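Local coordinates for DUF523 domain-containing protein (Uncultured bacterium, PDB 6Z92) that probably removes the sulfur of 2-thiouracil with the help of a [4Fe-4S] cluster, at residues 3-8 against 94-99; 57-62 against 122-127; 79-84 against 126-131. All blocks are in the same frame, centred on the assembly; numbering follows the deposited sequence.

How the interactions relate
From the N terminus, strand 5-8 enters the centre of the parallel sheet, and interaction 1 brings residues 94-99 back beside it, closing a loop that holds strand 57-60 and helix 73-90. Interactions 2 and 3 start within that loop and end beyond it, so each crosses interaction 1. Both end on helix 124-131 and share T126 and A127; interaction 3 starts later in the chain and overlaps interaction 2 on that helix. Interaction 2 joins the hairpin 57-66 to the start of this helix, whereas interaction 3 packs helix 73-90 against it. L97, A95 and I6 of the sheet touch the helices, and E122 pairs with R130 between interactions 2 and 3.

Interaction 1 of 3, residues 3-8 against 94-99; sequences EKIIVS and FALLKE. With SF4 (iron/sulfur cluster), chain C.
I6 bonds to F94 and L96 on the neighbouring strand, and L96 in turn to I6 and S8, the parallel pattern that joins strand 5-8 to strand 94-96. L96 N gives a nearly straight bond to I6 O at 2.9 Å, and L96 O accepts from S8 N, also at 2.9 Å; the bond from I6 N to F94 O is weak at 3.3 Å. On their far sides the strands bond to their other neighbours, I5 and V7 to the backbone on and beside strand 39-42 and A95 to Q135. Beyond the last bridge the S8 side chain takes over. Its OG lies beside the backbone N (chi1 -82°), where it accepts K98 N at 3.1 Å with an angle of 164° at the hydrogen, while CD2 of L97 packs against the same oxygen. The side chains alternate between faces. I6 CG2 meets A95 CB at 3.6 Å on the face covered by helix 73-90, whereas V7 CG1 lies alongside L96 CD2 on the other, where helix 142-151 covers L96. K98, bent twice along its chain, brings NZ to E99 O at 2.8 Å and to a salt bridge with E139. At this end of the strands S8 CB approaches S1 of the iron-sulfur cluster to 3.3 Å, and K98 CB lies near S3. The arrangement is a parallel pair at the centre of an alpha/beta sheet, with the cluster site at the C-terminal ends of its strands.

Interaction 2 of 3, residues 57-62 against 122-127; sequences AERQGE and EGKTTA
R59 and K124 reach each other through bent chains: a turn at chi3 (58°) of R59 brings its guanidinium toward the start of helix 124-131, and bends at chi2 and chi3 (71°) of K124 carry its amine back to E62. With E62 they form a salt-bridge network between the beta-hairpin of strands 57-60 and 63-66 and the N-terminal end of the helix, where G123 is the N-cap. R59 is held on several sides. NE and NH2 grip one acceptor side-on, the G61 carbonyl oxygen in the hairpin turn, and NH2 also pairs with E62 OE2, which lies in the guanidinium plane. NH1 faces the helix and donates to E122 O at 2.9 Å; the bond is bent, 136° at the hydrogen, and the donor stands above the carbonyl plane. The aliphatic part of K124 lies over one face of the guanidinium, with CG 3.9 Å above its plane and offset toward the rim. These bonds fix the rotation of the flat group, and an alanine in place of R59 would probably leave E122 O and G61 O without these donors, and the E62 carboxylate with little more than its long link to K124 to steady it. The two cationic ends, R59 NH2 and K124 NZ, lie 4.5 Å apart, a closeness probably eased by the E62 carboxylate that pairs with both and by D77, which forms a further salt bridge with K124. On the helix side, E122 turns its carboxylate to R130 rather than to R59. The link to E62 OE1 is long, 3.5 Å from K124 NZ, but K124 NZ meets E62 O at 2.7 Å, in the carbonyl plane and on a lone pair.

Interaction 3 of 3, residues 79-84 against 126-131; sequences GAELAL and TALLRR
L128 and L129 supply most of the buried surface, reaching from helix 126-131 across to the small side chains and backbone of helix 79-84. The axes of these segments approach to 9.0 Å and run in broadly the same direction, at 36° to each other. With CG anti to the backbone N (chi1 -173°), L128 extends CD2 toward the neighbouring helix. That single methyl rests on the backbone, 3.5 Å from A80 O, and against A80 CB at 3.9 Å; a little further off it meets L84 CB. The carboxylate of E81 also swings over it, OE2 lying 3.7 Å from L128 CD2, although E81 sets out away from the other helix. L129, the next residue, uses CD1 in the same way one turn further along the facing helix: it touches L84 N at 3.7 Å and sits against both A83 CB and L84 CB, each 4.1 Å away. L84 thus receives both leucines at its CB, one methyl from each. A80 and A83 have only short side chains, so the leucine methyls can reach the helix backbone itself, and the contact is one of van der Waals packing, mostly by these methyls. Around it, T125 continues the interface against A80 and A83, while L129 also packs on V136 of strand 135-137 and A83 on F42 of strand 39-42, which seats the helix pair against one face of the parallel sheet.

Interaction 1 of 3, residues 3-8 against 94-99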
loop_
_atom_site.group_PDB
_atom_site.type_symbol
_atom_site.label_atom_id
_atom_site.label_comp_id
_atom_site.label_asym_id
_atom_site.label_seq_id
_atom_site.Cartn_x
_atom_site.Cartn_y
_atom_site.Cartn_z
ATOM N N GLU A 3 -15.678 -12.143 -4.011
ATOM C CA GLU A 3 -15.047 -11.288 -2.999
ATOM C C GLU A 3 -13.727 -10.679 -3.506
ATOM O O GLU A 3 -12.800 -11.407 -3.876
ATOM C CB GLU A 3 -14.818 -12.070 -1.699
ATOM N N LYS A 4 -13.649 -9.347 -3.564
ATOM C CA LYS A 4 -12.456 -8.662 -4.069
ATOM C C LYS A 4 -11.477 -8.234 -2.969
ATOM O O LYS A 4 -11.827 -8.199 -1.789
ATOM C CB LYS A 4 -12.883 -7.415 -4.874
ATOM C CG LYS A 4 -13.779 -7.726 -6.043
ATOM C CD LYS A 4 -14.380 -6.473 -6.623
ATOM C CE LYS A 4 -15.330 -6.790 -7.757
ATOM N NZ LYS A 4 -16.141 -5.602 -8.154
ATOM N N ILE A 5 -10.243 -7.885 -3.383
ATOM C CA ILE A 5 -9.179 -7.313 -2.558
ATOM C C ILE A 5 -8.667 -6.016 -3.211
ATOM O O ILE A 5 -8.777 -5.826 -4.424
ATOM C CB ILE A 5 -8.000 -8.294 -2.286
ATOM C CG1 ILE A 5 -7.177 -8.568 -3.548
ATOM C CG2 ILE A 5 -8.497 -9.591 -1.635
ATOM C CD1 ILE A 5 -5.853 -9.068 -3.256
ATOM N N ILE A 6 -8.103 -5.130 -2.399
ATOM C CA ILE A 6 -7.462 -3.931 -2.907
ATOM C C ILE A 6 -5.956 -4.281 -2.939
ATOM O O ILE A 6 -5.458 -4.937 -2.020
ATOM C CB ILE A 6 -7.824 -2.681 -2.060
ATOM C CG1 ILE A 6 -7.303 -1.393 -2.699
ATOM C CG2 ILE A 6 -7.353 -2.820 -0.627
ATOM C CD1 ILE A 6 -7.723 -0.116 -1.973
ATOM N N VAL A 7 -5.257 -3.971 -4.042
ATOM C CA VAL A 7 -3.840 -4.332 -4.173
ATOM C C VAL A 7 -3.015 -3.100 -4.450
ATOM O O VAL A 7 -3.430 -2.285 -5.264
ATOM C CB VAL A 7 -3.614 -5.356 -5.336
ATOM C CG1 VAL A 7 -2.199 -5.941 -5.307
ATOM C CG2 VAL A 7 -4.668 -6.462 -5.342
ATOM N N SER A 8 -1.788 -3.001 -3.908
ATOM C CA SER A 8 -0.874 -1.906 -4.255
ATOM C C SER A 8 -0.598 -1.987 -5.756
ATOM O O SER A 8 -0.238 -3.062 -6.234
ATOM C CB SER A 8 0.447 -2.046 -3.510
ATOM O OG SER A 8 0.331 -1.530 -2.199
ATOM N N PHE A 94 -10.005 -7.208 2.686
ATOM C CA PHE A 94 -8.610 -7.661 2.632
ATOM C C PHE A 94 -7.801 -6.732 1.737
ATOM O O PHE A 94 -8.294 -6.266 0.719
ATOM C CB PHE A 94 -8.485 -9.093 2.098
ATOM C CG PHE A 94 -9.233 -10.106 2.912
ATOM C CD1 PHE A 94 -8.723 -10.564 4.112
ATOM C CD2 PHE A 94 -10.479 -10.560 2.509
ATOM C CE1 PHE A 94 -9.435 -11.473 4.886
ATOM C CE2 PHE A 94 -11.203 -11.448 3.296
ATOM C CZ PHE A 94 -10.667 -11.918 4.467
ATOM N N ALA A 95 -6.541 -6.507 2.090
ATOM C CA ALA A 95 -5.652 -5.669 1.308
ATOM C C ALA A 95 -4.315 -6.352 1.094
ATOM O O ALA A 95 -3.804 -6.999 2.008
ATOM C CB ALA A 95 -5.444 -4.337 2.011
ATOM N N LEU A 96 -3.745 -6.226 -0.105
ATOM C CA LEU A 96 -2.426 -6.778 -0.417
ATOM C C LEU A 96 -1.555 -5.568 -0.731
ATOM O O LEU A 96 -1.636 -5.011 -1.827
ATOM C CB LEU A 96 -2.495 -7.732 -1.633
ATOM C CG LEU A 96 -1.160 -8.220 -2.203
ATOM C CD1 LEU A 96 -0.271 -8.825 -1.129
ATOM C CD2 LEU A 96 -1.389 -9.170 -3.351
ATOM N N LEU A 97 -0.778 -5.118 0.250
ATOM C CA LEU A 97 0.005 -3.902 0.100
ATOM C C LEU A 97 1.511 -4.121 0.162
ATOM O O LEU A 97 1.983 -4.993 0.879
ATOM C CB LEU A 97 -0.453 -2.842 1.130
ATOM C CG LEU A 97 -1.950 -2.521 1.165
ATOM C CD1 LEU A 97 -2.253 -1.467 2.217
ATOM C CD2 LEU A 97 -2.453 -2.035 -0.194
ATOM N N LYS A 98 2.258 -3.290 -0.572
ATOM C CA LYS A 98 3.713 -3.303 -0.679
ATOM C C LYS A 98 4.463 -3.040 0.657
ATOM O O LYS A 98 4.309 -1.994 1.274
ATOM C CB LYS A 98 4.134 -2.280 -1.737
ATOM C CG LYS A 98 5.636 -2.192 -1.947
ATOM C CD LYS A 98 6.200 -3.440 -2.631
ATOM C CE LYS A 98 7.689 -3.529 -2.478
ATOM N NZ LYS A 98 8.098 -3.983 -1.114
ATOM N N GLU A 99 5.301 -3.976 1.077
ATOM C CA GLU A 99 6.093 -3.860 2.298
ATOM C C GLU A 99 7.159 -2.739 2.258
ATOM O O GLU A 99 7.693 -2.422 1.191
ATOM C CB GLU A 99 6.753 -5.211 2.587
ATOM C CG GLU A 99 7.384 -5.328 3.964
ATOM C CD GLU A 99 6.413 -5.098 5.103
ATOM O OE1 GLU A 99 6.111 -3.915 5.394
ATOM O OE2 GLU A 99 5.972 -6.092 5.726
HETATM FE FE1 SF4 C . 4.186 3.279 -3.379
HETATM FE FE2 SF4 C . 3.219 0.909 -4.533
HETATM FE FE3 SF4 C . 1.788 3.260 -4.710
HETATM FE FE4 SF4 C . 2.041 1.950 -2.275
HETATM S S1 SF4 C . 0.967 1.179 -4.204
HETATM S S2 SF4 C . 2.258 4.239 -2.659
HETATM S S3 SF4 C . 4.174 1.171 -2.421
HETATM S S4 SF4 C . 3.831 2.841 -5.644
#

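Interaction 2 of 3, residues 57-62 against 122-127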
loop_
_atom_site.group_PDB
_atom_site.type_symbol
_atom_site.label_atom_id
_atom_site.label_comp_id
_atom_site.label_asym_id
_atom_site.label_seq_id
_atom_site.Cartn_x
_atom_site.Cartn_y
_atom_site.Cartn_z
ATOM N N ALA A 57 10.118 9.482 0.599
ATOM C CA ALA A 57 9.565 10.042 1.807
ATOM C C ALA A 57 9.519 9.009 2.924
ATOM O O ALA A 57 9.395 7.799 2.689
ATOM C CB ALA A 57 8.176 10.600 1.544
ATOM N N GLU A 58 9.651 9.498 4.157
ATOM C CA GLU A 58 9.605 8.641 5.324
ATOM C C GLU A 58 8.627 9.194 6.350
ATOM O O GLU A 58 8.361 10.402 6.382
ATOM C CB GLU A 58 11.012 8.435 5.920
ATOM C CG GLU A 58 11.858 7.522 5.053
ATOM C CD GLU A 58 13.322 7.322 5.393
ATOM O OE1 GLU A 58 14.086 7.016 4.453
ATOM O OE2 GLU A 58 13.706 7.420 6.580
ATOM N N ARG A 59 8.048 8.293 7.154
ATOM C CA ARG A 59 7.156 8.723 8.217
ATOM C C ARG A 59 8.030 9.281 9.343
ATOM O O ARG A 59 9.156 8.817 9.572
ATOM C CB ARG A 59 6.337 7.551 8.776
ATOM C CG ARG A 59 5.338 6.961 7.789
ATOM C CD ARG A 59 4.298 6.089 8.476
ATOM N NE ARG A 59 3.573 6.852 9.497
ATOM C CZ ARG A 59 2.498 6.420 10.138
ATOM N NH1 ARG A 59 1.988 5.224 9.864
ATOM N NH2 ARG A 59 1.916 7.183 11.053
ATOM N N GLN A 60 7.491 10.255 10.057
ATOM C CA GLN A 60 8.085 10.814 11.243
ATOM C C GLN A 60 6.866 10.965 12.150
ATOM O O GLN A 60 6.262 12.033 12.217
ATOM C CB GLN A 60 8.766 12.148 10.947
ATOM C CG GLN A 60 10.068 11.964 10.184
ATOM C CD GLN A 60 10.823 13.249 9.945
ATOM O OE1 GLN A 60 10.368 14.357 10.262
ATOM N NE2 GLN A 60 11.997 13.126 9.362
ATOM N N GLY A 61 6.464 9.858 12.765
ATOM C CA GLY A 61 5.259 9.820 13.581
ATOM C C GLY A 61 4.064 9.870 12.654
ATOM O O GLY A 61 4.011 9.112 11.673
ATOM N N GLU A 62 3.122 10.797 12.904
ATOM C CA GLU A 62 1.966 10.964 12.013
ATOM C C GLU A 62 2.332 11.705 10.727
ATOM O O GLU A 62 1.579 11.619 9.760
ATOM C CB GLU A 62 0.809 11.694 12.711
ATOM C CG GLU A 62 0.040 10.826 13.692
ATOM C CD GLU A 62 -0.501 9.545 13.096
ATOM O OE1 GLU A 62 -1.439 9.611 12.264
ATOM O OE2 GLU A 62 0.046 8.472 13.441
ATOM N N GLU A 122 4.039 0.423 10.375
ATOM C CA GLU A 122 3.140 0.373 9.234
ATOM C C GLU A 122 3.007 1.723 8.534
ATOM O O GLU A 122 3.312 2.771 9.111
ATOM C CB GLU A 122 1.769 -0.218 9.634
ATOM C CG GLU A 122 1.146 0.410 10.856
ATOM C CD GLU A 122 0.044 -0.413 11.499
ATOM O OE1 GLU A 122 -0.689 0.158 12.337
ATOM O OE2 GLU A 122 -0.088 -1.619 11.178
ATOM N N GLY A 123 2.621 1.671 7.270
ATOM C CA GLY A 123 2.369 2.849 6.452
ATOM C C GLY A 123 1.038 3.470 6.819
ATOM O O GLY A 123 0.225 2.836 7.504
ATOM N N LYS A 124 0.787 4.706 6.352
ATOM C CA LYS A 124 -0.454 5.425 6.654
ATOM C C LYS A 124 -1.718 4.754 6.113
ATOM O O LYS A 124 -2.757 4.795 6.784
ATOM C CB LYS A 124 -0.384 6.891 6.190
ATOM C CG LYS A 124 0.842 7.614 6.704
ATOM C CD LYS A 124 0.492 8.989 7.228
ATOM C CE LYS A 124 -0.272 8.934 8.519
ATOM N NZ LYS A 124 -0.665 10.288 8.957
ATOM N N THR A 125 -1.648 4.160 4.910
ATOM C CA THR A 125 -2.823 3.508 4.337
ATOM C C THR A 125 -3.152 2.263 5.145
ATOM O O THR A 125 -4.302 2.053 5.511
ATOM C CB THR A 125 -2.611 3.204 2.836
ATOM O OG1 THR A 125 -2.415 4.436 2.141
ATOM C CG2 THR A 125 -3.780 2.440 2.214
ATOM N N THR A 126 -2.130 1.436 5.419
ATOM C CA THR A 126 -2.263 0.193 6.171
ATOM C C THR A 126 -2.856 0.463 7.556
ATOM O O THR A 126 -3.812 -0.199 7.969
ATOM C CB THR A 126 -0.884 -0.480 6.275
ATOM O OG1 THR A 126 -0.474 -0.908 4.986
ATOM C CG2 THR A 126 -0.880 -1.652 7.247
ATOM N N ALA A 127 -2.320 1.481 8.241
ATOM C CA ALA A 127 -2.776 1.886 9.558
ATOM C C ALA A 127 -4.264 2.256 9.539
ATOM O O ALA A 127 -5.014 1.792 10.395
ATOM C CB ALA A 127 -1.936 3.048 10.067
#

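Interaction 3 of 3, residues 79-84 against 126-131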
loop_
_atom_site.group_PDB
_atom_site.type_symbol
_atom_site.label_atom_id
_atom_site.label_comp_id
_atom_site.label_asym_id
_atom_site.label_seq_id
_atom_site.Cartn_x
_atom_site.Cartn_y
_atom_site.Cartn_z
ATOM N N GLY A 79 -4.784 9.772 0.109
ATOM C CA GLY A 79 -4.654 8.461 -0.508
ATOM C C GLY A 79 -5.098 7.336 0.404
ATOM O O GLY A 79 -5.703 6.364 -0.063
ATOM N N ALA A 80 -4.786 7.463 1.720
ATOM C CA ALA A 80 -5.208 6.505 2.734
ATOM C C ALA A 80 -6.740 6.485 2.824
ATOM O O ALA A 80 -7.329 5.409 2.746
ATOM C CB ALA A 80 -4.597 6.854 4.092
ATOM N N GLU A 81 -7.391 7.672 2.903
ATOM C CA GLU A 81 -8.843 7.790 3.002
ATOM C C GLU A 81 -9.564 7.333 1.715
ATOM O O GLU A 81 -10.658 6.780 1.790
ATOM C CB GLU A 81 -9.226 9.216 3.429
ATOM C CG GLU A 81 -10.721 9.439 3.618
ATOM C CD GLU A 81 -11.366 8.639 4.736
ATOM O OE1 GLU A 81 -12.564 8.290 4.609
ATOM O OE2 GLU A 81 -10.677 8.381 5.753
ATOM N N LEU A 82 -8.929 7.496 0.552
ATOM C CA LEU A 82 -9.492 7.030 -0.726
ATOM C C LEU A 82 -9.436 5.491 -0.806
ATOM O O LEU A 82 -10.337 4.879 -1.375
ATOM C CB LEU A 82 -8.749 7.659 -1.921
ATOM C CG LEU A 82 -9.038 9.148 -2.109
ATOM C CD1 LEU A 82 -8.012 9.805 -3.011
ATOM C CD2 LEU A 82 -10.466 9.362 -2.572
ATOM N N ALA A 83 -8.383 4.872 -0.231
ATOM C CA ALA A 83 -8.252 3.417 -0.183
ATOM C C ALA A 83 -9.394 2.847 0.678
ATOM O O ALA A 83 -10.026 1.855 0.296
ATOM C CB ALA A 83 -6.903 3.029 0.417
ATOM N N LEU A 84 -9.688 3.501 1.806
ATOM C CA LEU A 84 -10.758 3.079 2.677
ATOM C C LEU A 84 -12.108 3.216 1.966
ATOM O O LEU A 84 -12.910 2.279 1.993
ATOM C CB LEU A 84 -10.717 3.913 3.964
ATOM C CG LEU A 84 -11.827 3.619 4.948
ATOM C CD1 LEU A 84 -11.741 2.185 5.462
ATOM C CD2 LEU A 84 -11.858 4.648 6.058
ATOM N N THR A 126 -2.130 1.436 5.419
ATOM C CA THR A 126 -2.263 0.193 6.171
ATOM C C THR A 126 -2.856 0.463 7.556
ATOM O O THR A 126 -3.812 -0.199 7.969
ATOM C CB THR A 126 -0.884 -0.480 6.275
ATOM O OG1 THR A 126 -0.474 -0.908 4.986
ATOM C CG2 THR A 126 -0.880 -1.652 7.247
ATOM N N ALA A 127 -2.320 1.481 8.241
ATOM C CA ALA A 127 -2.776 1.886 9.558
ATOM C C ALA A 127 -4.264 2.256 9.539
ATOM O O ALA A 127 -5.014 1.792 10.395
ATOM C CB ALA A 127 -1.936 3.048 10.067
ATOM N N LEU A 128 -4.698 3.019 8.528
ATOM C CA LEU A 128 -6.098 3.388 8.403
ATOM C C LEU A 128 -7.005 2.192 8.088
ATOM O O LEU A 128 -8.056 2.014 8.713
ATOM C CB LEU A 128 -6.280 4.505 7.373
ATOM C CG LEU A 128 -7.699 5.056 7.307
ATOM C CD1 LEU A 128 -8.087 5.728 8.592
ATOM C CD2 LEU A 128 -7.856 6.002 6.152
ATOM N N LEU A 129 -6.592 1.371 7.133
ATOM C CA LEU A 129 -7.335 0.186 6.751
ATOM C C LEU A 129 -7.523 -0.787 7.939
ATOM O O LEU A 129 -8.654 -1.194 8.218
ATOM C CB LEU A 129 -6.635 -0.495 5.560
ATOM C CG LEU A 129 -7.237 -0.296 4.145
ATOM C CD1 LEU A 129 -7.732 1.121 3.905
ATOM C CD2 LEU A 129 -6.237 -0.667 3.089
ATOM N N ARG A 130 -6.443 -1.082 8.682
ATOM C CA ARG A 130 -6.500 -1.968 9.860
ATOM C C ARG A 130 -7.391 -1.390 10.960
ATOM O O ARG A 130 -8.125 -2.139 11.602
ATOM C CB ARG A 130 -5.100 -2.249 10.411
ATOM C CG ARG A 130 -4.316 -3.204 9.540
ATOM C CD ARG A 130 -2.919 -3.443 10.078
ATOM N NE ARG A 130 -2.317 -4.604 9.421
ATOM C CZ ARG A 130 -1.014 -4.854 9.375
ATOM N NH1 ARG A 130 -0.151 -4.023 9.949
ATOM N NH2 ARG A 130 -0.563 -5.932 8.739
ATOM N N ARG A 131 -7.346 -0.069 11.159
ATOM C CA ARG A 131 -8.187 0.623 12.130
ATOM C C ARG A 131 -9.682 0.452 11.804
ATOM O O ARG A 131 -10.500 0.496 12.706
ATOM C CB ARG A 131 -7.844 2.110 12.140
ATOM C CG ARG A 131 -7.277 2.607 13.441
ATOM C CD ARG A 131 -7.022 4.098 13.361
ATOM N NE ARG A 131 -8.251 4.873 13.592
ATOM C CZ ARG A 131 -8.595 5.392 14.770
ATOM N NH1 ARG A 131 -7.812 5.230 15.830
ATOM N NH2 ARG A 131 -9.728 6.077 14.896
#